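Local coordinates for bartonella effector protein (Bep) substrate of VirB T4SS (Bartonella sp. AR 15-3, PDB 4M16) that probably transfers AMP from ATP to tyrosine or threonine side chains of target proteins, through the N-terminal Fic domain represented here, at residues 152-156 against 157-161. Sequence-based numbering, arbitrary orientation.
Sequences IHPFR and AGNEA
Asn159 spends both ends of its carboxamide on the backbone of Phe155, a compact example of how one side chain can satisfy a loop's peptide groups. Asn159 OD1 receives Phe155 N at 2.9 Å, in the carbonyl plane and on a lone pair, in a nearly straight bond. Asn159 ND2 returns a bond of 2.8 Å to Phe155 O, leaving close to its own amide plane but reaching the oxygen from above the peptide carbonyl plane. The two bonds together fix the rotation of the amide about CB-CG and agree with the modelled placing of oxygen and nitrogen. With CG anti to its carbonyl carbon (chi1 -67°), Asn159 reaches back from the first turn of helix 159-174 to the preceding loop.

Asn159 also packs against His153. Asn159 CB sits over the middle of the His153 imidazole face, 3.5 Å from the centroid, a CH-pi contact, while the amide stacks on the ring with the planes 25° apart. Phe107 stacks on the ring too. At the imidazole edge, His153 NE2 donates to Glu160 OE2 over 2.6 Å; the acceptor lies in the ring plane, although the bond is bent to 131° and meets the carboxylate from above its plane. ND1 bonds to Asn150 O, so both ring nitrogens have partners that fix the ring's rotation. Arg81 NE donates to His153 O, and His66 NE2 hydrogen-bonds to Ala157 O.

Gly158, with positive phi at the N-cap position, completes the turn. The sequence His-Pro-Phe-Arg-Ala-Gly-Asn is a divergent Fic motif, canonically HPFx(D/E)GN, with Ala157 in the acidic position; it spans the loop after helix 135-152 and the start of helix 159-174, and in active relatives carries the catalytic histidine.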
ATOM      1  N   ILE A 152       4.207  -5.069  -5.746  1.00 14.55           N
ATOM      2  CA  ILE A 152       3.311  -4.675  -6.830  1.00 14.51           C
ATOM      3  C   ILE A 152       3.155  -3.142  -6.967  1.00 14.53           C
ATOM      4  O   ILE A 152       3.335  -2.613  -8.080  1.00 14.41           O
ATOM      5  CB  ILE A 152       1.892  -5.318  -6.743  1.00 14.57           C
ATOM      6  CG1 ILE A 152       1.981  -6.824  -6.830  1.00 15.10           C
ATOM      7  CG2 ILE A 152       1.078  -4.837  -7.941  1.00 14.59           C
ATOM      8  CD1 ILE A 152       0.648  -7.554  -6.652  1.00 15.11           C
ATOM      9  N   HIS A 153       2.896  -2.457  -5.838  1.00 14.70           N
ATOM     10  CA  HIS A 153       2.785  -1.015  -5.777  1.00 14.85           C
ATOM     11  C   HIS A 153       1.887  -0.554  -6.913  1.00 14.49           C
ATOM     12  O   HIS A 153       2.318   0.203  -7.781  1.00 14.52           O
ATOM     13  CB  HIS A 153       4.157  -0.317  -5.845  1.00 16.79           C
ATOM     14  CG  HIS A 153       4.514   0.437  -4.597  1.00 19.24           C
ATOM     15  ND1 HIS A 153       4.552  -0.170  -3.358  1.00 23.28           N
ATOM     16  CD2 HIS A 153       4.870   1.720  -4.401  1.00 21.52           C
ATOM     17  CE1 HIS A 153       4.939   0.710  -2.456  1.00 24.57           C
ATOM     18  NE2 HIS A 153       5.097   1.875  -3.065  1.00 23.52           N
ATOM     19  N   PRO A 154       0.631  -1.021  -6.913  1.00 14.04           N
ATOM     20  CA  PRO A 154      -0.235  -0.856  -8.048  1.00 14.67           C
ATOM     21  C   PRO A 154      -0.765   0.571  -8.336  1.00 14.79           C
ATOM     22  O   PRO A 154      -1.327   0.753  -9.388  1.00 15.65           O
ATOM     23  CB  PRO A 154      -1.423  -1.762  -7.707  1.00 14.74           C
ATOM     24  CG  PRO A 154      -1.489  -1.775  -6.219  1.00 14.18           C
ATOM     25  CD  PRO A 154      -0.032  -1.767  -5.822  1.00 14.15           C
ATOM     26  N   PHE A 155      -0.684   1.500  -7.390  1.00 15.57           N
ATOM     27  CA  PHE A 155      -1.137   2.909  -7.591  1.00 15.77           C
ATOM     28  C   PHE A 155      -0.008   3.889  -7.920  1.00 15.95           C
ATOM     29  O   PHE A 155       1.147   3.650  -7.569  1.00 16.38           O
ATOM     30  CB  PHE A 155      -1.914   3.392  -6.339  1.00 15.75           C
ATOM     31  CG  PHE A 155      -3.012   2.469  -5.936  1.00 15.69           C
ATOM     32  CD1 PHE A 155      -4.193   2.421  -6.640  1.00 16.12           C
ATOM     33  CD2 PHE A 155      -2.847   1.590  -4.852  1.00 15.23           C
ATOM     34  CE1 PHE A 155      -5.196   1.492  -6.291  1.00 16.13           C
ATOM     35  CE2 PHE A 155      -3.822   0.678  -4.519  1.00 15.12           C
ATOM     36  CZ  PHE A 155      -5.033   0.656  -5.202  1.00 15.73           C
ATOM     37  N   ARG A 156      -0.342   5.035  -8.557  1.00 15.97           N
ATOM     38  CA  ARG A 156       0.660   6.057  -8.768  1.00 16.39           C
ATOM     39  C   ARG A 156       1.341   6.484  -7.473  1.00 15.75           C
ATOM     40  O   ARG A 156       2.549   6.680  -7.440  1.00 15.33           O
ATOM     41  CB  ARG A 156       0.098   7.277  -9.528  1.00 17.03           C
ATOM     42  CG  ARG A 156       1.100   8.383  -9.753  1.00 17.93           C
ATOM     43  CD  ARG A 156       2.312   7.915 -10.495  1.00 18.56           C
ATOM     44  NE  ARG A 156       3.236   9.007 -10.625  1.00 18.57           N
ATOM     45  CZ  ARG A 156       4.036   9.482  -9.662  1.00 19.61           C
ATOM     46  NH1 ARG A 156       4.035   9.019  -8.394  1.00 20.56           N
ATOM     47  NH2 ARG A 156       4.811  10.473  -9.934  1.00 19.73           N
ATOM     48  N   ALA A 157       0.579   6.606  -6.412  1.00 15.13           N
ATOM     49  CA  ALA A 157       1.100   6.982  -5.120  1.00 15.18           C
ATOM     50  C   ALA A 157       0.062   6.576  -4.058  1.00 14.90           C
ATOM     51  O   ALA A 157      -1.071   6.204  -4.391  1.00 15.09           O
ATOM     52  CB  ALA A 157       1.333   8.494  -5.046  1.00 15.50           C
ATOM     53  N   GLY A 158       0.440   6.614  -2.771  1.00 14.60           N
ATOM     54  CA  GLY A 158      -0.502   6.260  -1.743  1.00 14.54           C
ATOM     55  C   GLY A 158      -0.544   4.755  -1.494  1.00 14.80           C
ATOM     56  O   GLY A 158      -1.374   4.258  -0.717  1.00 14.86           O
ATOM     57  N   ASN A 159       0.385   4.037  -2.075  1.00 14.54           N
ATOM     58  CA  ASN A 159       0.444   2.593  -1.877  1.00 14.41           C
ATOM     59  C   ASN A 159       0.613   2.104  -0.472  1.00 14.72           C
ATOM     60  O   ASN A 159      -0.064   1.141  -0.051  1.00 14.18           O
ATOM     61  CB  ASN A 159       1.535   1.969  -2.744  1.00 14.52           C
ATOM     62  CG  ASN A 159       1.221   2.063  -4.245  1.00 15.04           C
ATOM     63  OD1 ASN A 159       0.482   1.267  -4.759  1.00 14.89           O
ATOM     64  ND2 ASN A 159       1.850   3.000  -4.941  1.00 14.66           N
ATOM     65  N   GLU A 160       1.558   2.689   0.242  1.00 15.49           N
ATOM     66  CA  GLU A 160       1.851   2.253   1.580  1.00 16.22           C
ATOM     67  C   GLU A 160       0.641   2.506   2.501  1.00 15.97           C
ATOM     68  O   GLU A 160       0.277   1.673   3.280  1.00 15.05           O
ATOM     69  CB  GLU A 160       3.111   2.976   2.082  1.00 17.73           C
ATOM     70  CG  GLU A 160       4.383   2.618   1.292  1.00 19.59           C
ATOM     71  CD  GLU A 160       4.680   3.492   0.041  1.00 22.17           C
ATOM     72  OE1 GLU A 160       4.095   4.567  -0.066  1.00 25.36           O
ATOM     73  OE2 GLU A 160       5.583   3.141  -0.818  1.00 24.87           O
ATOM     74  N   ALA A 161       0.035   3.687   2.393  1.00 15.11           N
ATOM     75  CA  ALA A 161      -1.060   4.041   3.271  1.00 16.11           C
ATOM     76  C   ALA A 161      -2.225   3.079   3.073  1.00 15.60           C
ATOM     77  O   ALA A 161      -2.828   2.601   4.022  1.00 15.79           O
ATOM     78  CB  ALA A 161      -1.517   5.487   2.994  1.00 16.24           C
TER